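PDB 3LL3: gluconate kinase from Lactobacillus acidophilus, which probably phosphorylates a sugar or sugar acid such as gluconate with ATP, as a member of the FGGY carbohydrate kinase family, and binds D-xylulose. Local coordinates for residues F148-E159 and L197-P205. Sequence-based numbering, arbitrary orientation.
Sequences FSQAQKWIGIKE and LKIKKEQLP
Q203 reaches from the 3-10 turn 201-203 across the backbone of 151-153. Its CB and CG lie against the carbonyl of Q152, CG at 3.3 Å from Q152 O. CG stands anti to its own carbonyl carbon (chi1 -72°), and the chain then runs extended, carrying the amide past the Q152 carbonyl. At the tip NE2 donates to A151 O (3.2 Å), which lies in the plane of the Q203 amide, though the bond is bent (141°) and NE2 sits tilted from the A151 carbonyl plane; OE1 accepts K200 N (2.6 Å) in a nearly straight bond. Glutamine suits the place because one flat group both gives and takes. An alanine here would probably leave A151 O and K200 N without these mates and remove the CG packing on Q152 O. The Q203 carbonyl meanwhile takes W154 N end-on (2.8 Å), on the strand 153-155 that also pairs with 84-86. Beyond it, branched I199 sends CD1 obliquely to F148 CZ (3.3 Å) and to NE1 of the W154 indole (3.7 Å), while compact P205 touches I155 CG2 and E159 CG with its CG. Main-chain groups thus carry much of the polar link, and Q203 adds the side-chain-specific part, beside apolar cover from I199 and P205.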
loop_
_atom_site.group_PDB
_atom_site.type_symbol
_atom_site.label_atom_id
_atom_site.label_comp_id
_atom_site.label_asym_id
_atom_site.label_seq_id
_atom_site.Cartn_x
_atom_site.Cartn_y
_atom_site.Cartn_z
ATOM N N PHE A 148 -10.029 1.240 -44.151
ATOM C CA PHE A 148 -11.168 0.343 -43.990
ATOM C C PHE A 148 -11.864 0.107 -45.325
ATOM O O PHE A 148 -12.260 -1.014 -45.641
ATOM C CB PHE A 148 -12.187 0.854 -42.975
ATOM C CG PHE A 148 -13.120 -0.220 -42.505
ATOM C CD1 PHE A 148 -12.734 -1.097 -41.493
ATOM C CD2 PHE A 148 -14.348 -0.400 -43.108
ATOM C CE1 PHE A 148 -13.576 -2.109 -41.090
ATOM C CE2 PHE A 148 -15.197 -1.411 -42.699
ATOM C CZ PHE A 148 -14.810 -2.263 -41.689
ATOM N N SER A 149 -12.026 1.177 -46.096
ATOM C CA SER A 149 -12.655 1.089 -47.409
ATOM C C SER A 149 -11.935 0.123 -48.345
ATOM O O SER A 149 -12.565 -0.648 -49.083
ATOM C CB SER A 149 -12.710 2.480 -48.049
ATOM O OG SER A 149 -13.388 2.430 -49.289
ATOM N N GLN A 150 -10.611 0.169 -48.340
ATOM C CA GLN A 150 -9.869 -0.644 -49.300
ATOM C C GLN A 150 -9.528 -2.059 -48.834
ATOM O O GLN A 150 -9.152 -2.896 -49.656
ATOM C CB GLN A 150 -8.627 0.080 -49.835
ATOM C CG GLN A 150 -8.112 1.214 -48.974
ATOM C CD GLN A 150 -6.943 1.923 -49.633
ATOM O OE1 GLN A 150 -6.324 1.390 -50.560
ATOM N NE2 GLN A 150 -6.632 3.126 -49.160
ATOM N N ALA A 151 -9.678 -2.336 -47.536
ATOM C CA ALA A 151 -9.424 -3.688 -47.018
ATOM C C ALA A 151 -10.378 -4.747 -47.590
ATOM O O ALA A 151 -11.592 -4.654 -47.430
ATOM C CB ALA A 151 -9.473 -3.697 -45.481
ATOM N N GLN A 152 -9.818 -5.762 -48.240
ATOM C CA GLN A 152 -10.598 -6.875 -48.773
ATOM C C GLN A 152 -10.446 -8.132 -47.908
ATOM O O GLN A 152 -11.222 -9.086 -48.034
ATOM C CB GLN A 152 -10.165 -7.189 -50.208
ATOM C CG GLN A 152 -10.440 -6.035 -51.193
ATOM C CD GLN A 152 -11.900 -5.633 -51.211
ATOM O OE1 GLN A 152 -12.780 -6.464 -51.453
ATOM N NE2 GLN A 152 -12.169 -4.356 -50.941
ATOM N N LYS A 153 -9.432 -8.131 -47.050
ATOM C CA LYS A 153 -9.204 -9.244 -46.121
ATOM C C LYS A 153 -8.733 -8.713 -44.781
ATOM O O LYS A 153 -7.891 -7.816 -44.721
ATOM C CB LYS A 153 -8.165 -10.229 -46.669
ATOM C CG LYS A 153 -8.634 -11.012 -47.906
ATOM C CD LYS A 153 -9.753 -11.964 -47.526
ATOM C CE LYS A 153 -9.969 -13.047 -48.572
ATOM N NZ LYS A 153 -10.669 -12.533 -49.751
ATOM N N TRP A 154 -9.291 -9.261 -43.707
ATOM C CA TRP A 154 -8.831 -8.950 -42.368
ATOM C C TRP A 154 -8.356 -10.247 -41.738
ATOM O O TRP A 154 -9.127 -11.194 -41.595
ATOM C CB TRP A 154 -9.967 -8.342 -41.550
ATOM C CG TRP A 154 -10.303 -6.958 -41.976
ATOM C CD1 TRP A 154 -11.433 -6.543 -42.634
ATOM C CD2 TRP A 154 -9.489 -5.801 -41.800
ATOM N NE1 TRP A 154 -11.374 -5.190 -42.853
ATOM C CE2 TRP A 154 -10.193 -4.709 -42.349
ATOM C CE3 TRP A 154 -8.237 -5.578 -41.217
ATOM C CZ2 TRP A 154 -9.687 -3.416 -42.336
ATOM C CZ3 TRP A 154 -7.731 -4.291 -41.199
ATOM C CH2 TRP A 154 -8.458 -3.224 -41.766
ATOM N N ILE A 155 -7.074 -10.303 -41.393
ATOM C CA ILE A 155 -6.474 -11.562 -40.974
ATOM C C ILE A 155 -5.553 -11.356 -39.791
ATOM O O ILE A 155 -5.332 -10.230 -39.359
ATOM C CB ILE A 155 -5.642 -12.192 -42.117
ATOM C CG1 ILE A 155 -4.474 -11.277 -42.480
ATOM C CG2 ILE A 155 -6.521 -12.470 -43.355
ATOM C CD1 ILE A 155 -3.694 -11.743 -43.732
ATOM N N GLY A 156 -5.001 -12.456 -39.283
ATOM C CA GLY A 156 -4.003 -12.380 -38.230
ATOM C C GLY A 156 -2.659 -12.810 -38.774
ATOM O O GLY A 156 -2.568 -13.303 -39.900
ATOM N N ILE A 157 -1.613 -12.643 -37.973
ATOM C CA ILE A 157 -0.257 -12.969 -38.408
ATOM C C ILE A 157 -0.082 -14.445 -38.783
ATOM O O ILE A 157 0.694 -14.770 -39.687
ATOM C CB ILE A 157 0.784 -12.600 -37.327
ATOM C CG1 ILE A 157 2.198 -12.812 -37.869
ATOM C CG2 ILE A 157 0.565 -13.445 -36.067
ATOM C CD1 ILE A 157 2.603 -11.795 -38.924
ATOM N N LYS A 158 -0.754 -15.359 -38.089
ATOM C CA LYS A 158 -0.610 -16.749 -38.498
ATOM C C LYS A 158 -1.170 -16.961 -39.919
ATOM O O LYS A 158 -0.534 -17.619 -40.738
ATOM C CB LYS A 158 -1.189 -17.756 -37.494
ATOM C CG LYS A 158 -1.097 -19.217 -37.996
ATOM C CD LYS A 158 -1.251 -20.258 -36.856
ATOM C CE LYS A 158 -2.714 -20.428 -36.420
ATOM N NZ LYS A 158 -3.491 -21.272 -37.396
ATOM N N GLU A 159 -2.346 -16.399 -40.200
ATOM C CA GLU A 159 -2.949 -16.461 -41.536
ATOM C C GLU A 159 -2.025 -15.834 -42.585
ATOM O O GLU A 159 -1.837 -16.377 -43.666
ATOM C CB GLU A 159 -4.300 -15.739 -41.563
ATOM C CG GLU A 159 -5.394 -16.413 -40.754
ATOM C CD GLU A 159 -5.135 -16.280 -39.275
ATOM O OE1 GLU A 159 -4.912 -15.124 -38.836
ATOM O OE2 GLU A 159 -5.117 -17.324 -38.567
ATOM N N LEU A 197 -20.179 -4.596 -38.125
ATOM C CA LEU A 197 -18.829 -4.321 -38.609
ATOM C C LEU A 197 -18.808 -3.831 -40.051
ATOM O O LEU A 197 -17.872 -3.141 -40.464
ATOM C CB LEU A 197 -17.988 -5.593 -38.520
ATOM C CG LEU A 197 -17.055 -5.800 -37.333
ATOM C CD1 LEU A 197 -17.279 -4.774 -36.299
ATOM C CD2 LEU A 197 -17.216 -7.207 -36.775
ATOM N N LYS A 198 -19.836 -4.207 -40.809
ATOM C CA LYS A 198 -19.879 -3.947 -42.241
ATOM C C LYS A 198 -18.766 -4.731 -42.933
ATOM O O LYS A 198 -18.109 -4.262 -43.881
ATOM C CB LYS A 198 -19.818 -2.446 -42.507
ATOM C CG LYS A 198 -20.983 -1.713 -41.824
ATOM C CD LYS A 198 -20.785 -0.217 -41.838
ATOM C CE LYS A 198 -21.957 0.510 -41.190
ATOM N NZ LYS A 198 -21.771 1.964 -41.380
ATOM N N ILE A 199 -18.569 -5.942 -42.420
ATOM C CA ILE A 199 -17.601 -6.883 -42.963
ATOM C C ILE A 199 -18.381 -8.066 -43.517
ATOM O O ILE A 199 -19.379 -8.493 -42.926
ATOM C CB ILE A 199 -16.651 -7.387 -41.849
ATOM C CG1 ILE A 199 -15.776 -6.243 -41.328
ATOM C CG2 ILE A 199 -15.810 -8.551 -42.324
ATOM C CD1 ILE A 199 -15.069 -5.476 -42.414
ATOM N N LYS A 200 -17.936 -8.587 -44.655
ATOM C CA LYS A 200 -18.521 -9.792 -45.213
ATOM C C LYS A 200 -17.660 -11.001 -44.863
ATOM O O LYS A 200 -16.435 -10.901 -44.730
ATOM C CB LYS A 200 -18.654 -9.668 -46.730
ATOM C CG LYS A 200 -19.544 -8.516 -47.164
ATOM C CD LYS A 200 -20.942 -8.667 -46.585
ATOM C CE LYS A 200 -21.857 -9.470 -47.509
ATOM N NZ LYS A 200 -23.182 -9.732 -46.860
ATOM N N LYS A 201 -18.325 -12.138 -44.717
ATOM C CA LYS A 201 -17.680 -13.416 -44.458
ATOM C C LYS A 201 -16.524 -13.663 -45.437
ATOM O O LYS A 201 -15.481 -14.201 -45.060
ATOM C CB LYS A 201 -18.754 -14.509 -44.507
ATOM C CG LYS A 201 -18.362 -15.840 -45.068
ATOM C CD LYS A 201 -19.609 -16.630 -45.455
ATOM C CE LYS A 201 -19.935 -16.429 -46.925
ATOM N NZ LYS A 201 -21.365 -16.689 -47.275
ATOM N N GLU A 202 -16.697 -13.228 -46.685
ATOM C CA GLU A 202 -15.657 -13.346 -47.697
ATOM C C GLU A 202 -14.420 -12.494 -47.404
ATOM O O GLU A 202 -13.390 -12.673 -48.037
ATOM C CB GLU A 202 -16.213 -12.987 -49.090
ATOM C CG GLU A 202 -17.204 -14.009 -49.655
ATOM C CD GLU A 202 -18.576 -13.942 -48.994
ATOM O OE1 GLU A 202 -18.907 -12.893 -48.393
ATOM O OE2 GLU A 202 -19.327 -14.941 -49.077
ATOM N N GLN A 203 -14.515 -11.560 -46.465
ATOM C CA GLN A 203 -13.365 -10.723 -46.131
ATOM C C GLN A 203 -12.545 -11.314 -44.986
ATOM O O GLN A 203 -11.571 -10.713 -44.535
ATOM C CB GLN A 203 -13.809 -9.323 -45.748
ATOM C CG GLN A 203 -14.303 -8.489 -46.906
ATOM C CD GLN A 203 -14.990 -7.247 -46.418
ATOM O OE1 GLN A 203 -16.105 -7.312 -45.905
ATOM N NE2 GLN A 203 -14.317 -6.107 -46.536
ATOM N N LEU A 204 -12.954 -12.489 -44.520
ATOM C CA LEU A 204 -12.266 -13.179 -43.429
ATOM C C LEU A 204 -11.774 -14.548 -43.879
ATOM O O LEU A 204 -12.365 -15.165 -44.764
ATOM C CB LEU A 204 -13.210 -13.348 -42.242
ATOM C CG LEU A 204 -13.722 -12.029 -41.676
ATOM C CD1 LEU A 204 -14.848 -12.297 -40.701
ATOM C CD2 LEU A 204 -12.569 -11.243 -41.029
ATOM N N PRO A 205 -10.708 -15.054 -43.241
ATOM C CA PRO A 205 -10.242 -16.384 -43.650
ATOM C C PRO A 205 -11.342 -17.414 -43.441
ATOM O O PRO A 205 -12.204 -17.210 -42.594
ATOM C CB PRO A 205 -9.095 -16.669 -42.665
ATOM C CG PRO A 205 -8.728 -15.331 -42.063
ATOM C CD PRO A 205 -9.989 -14.534 -42.065
#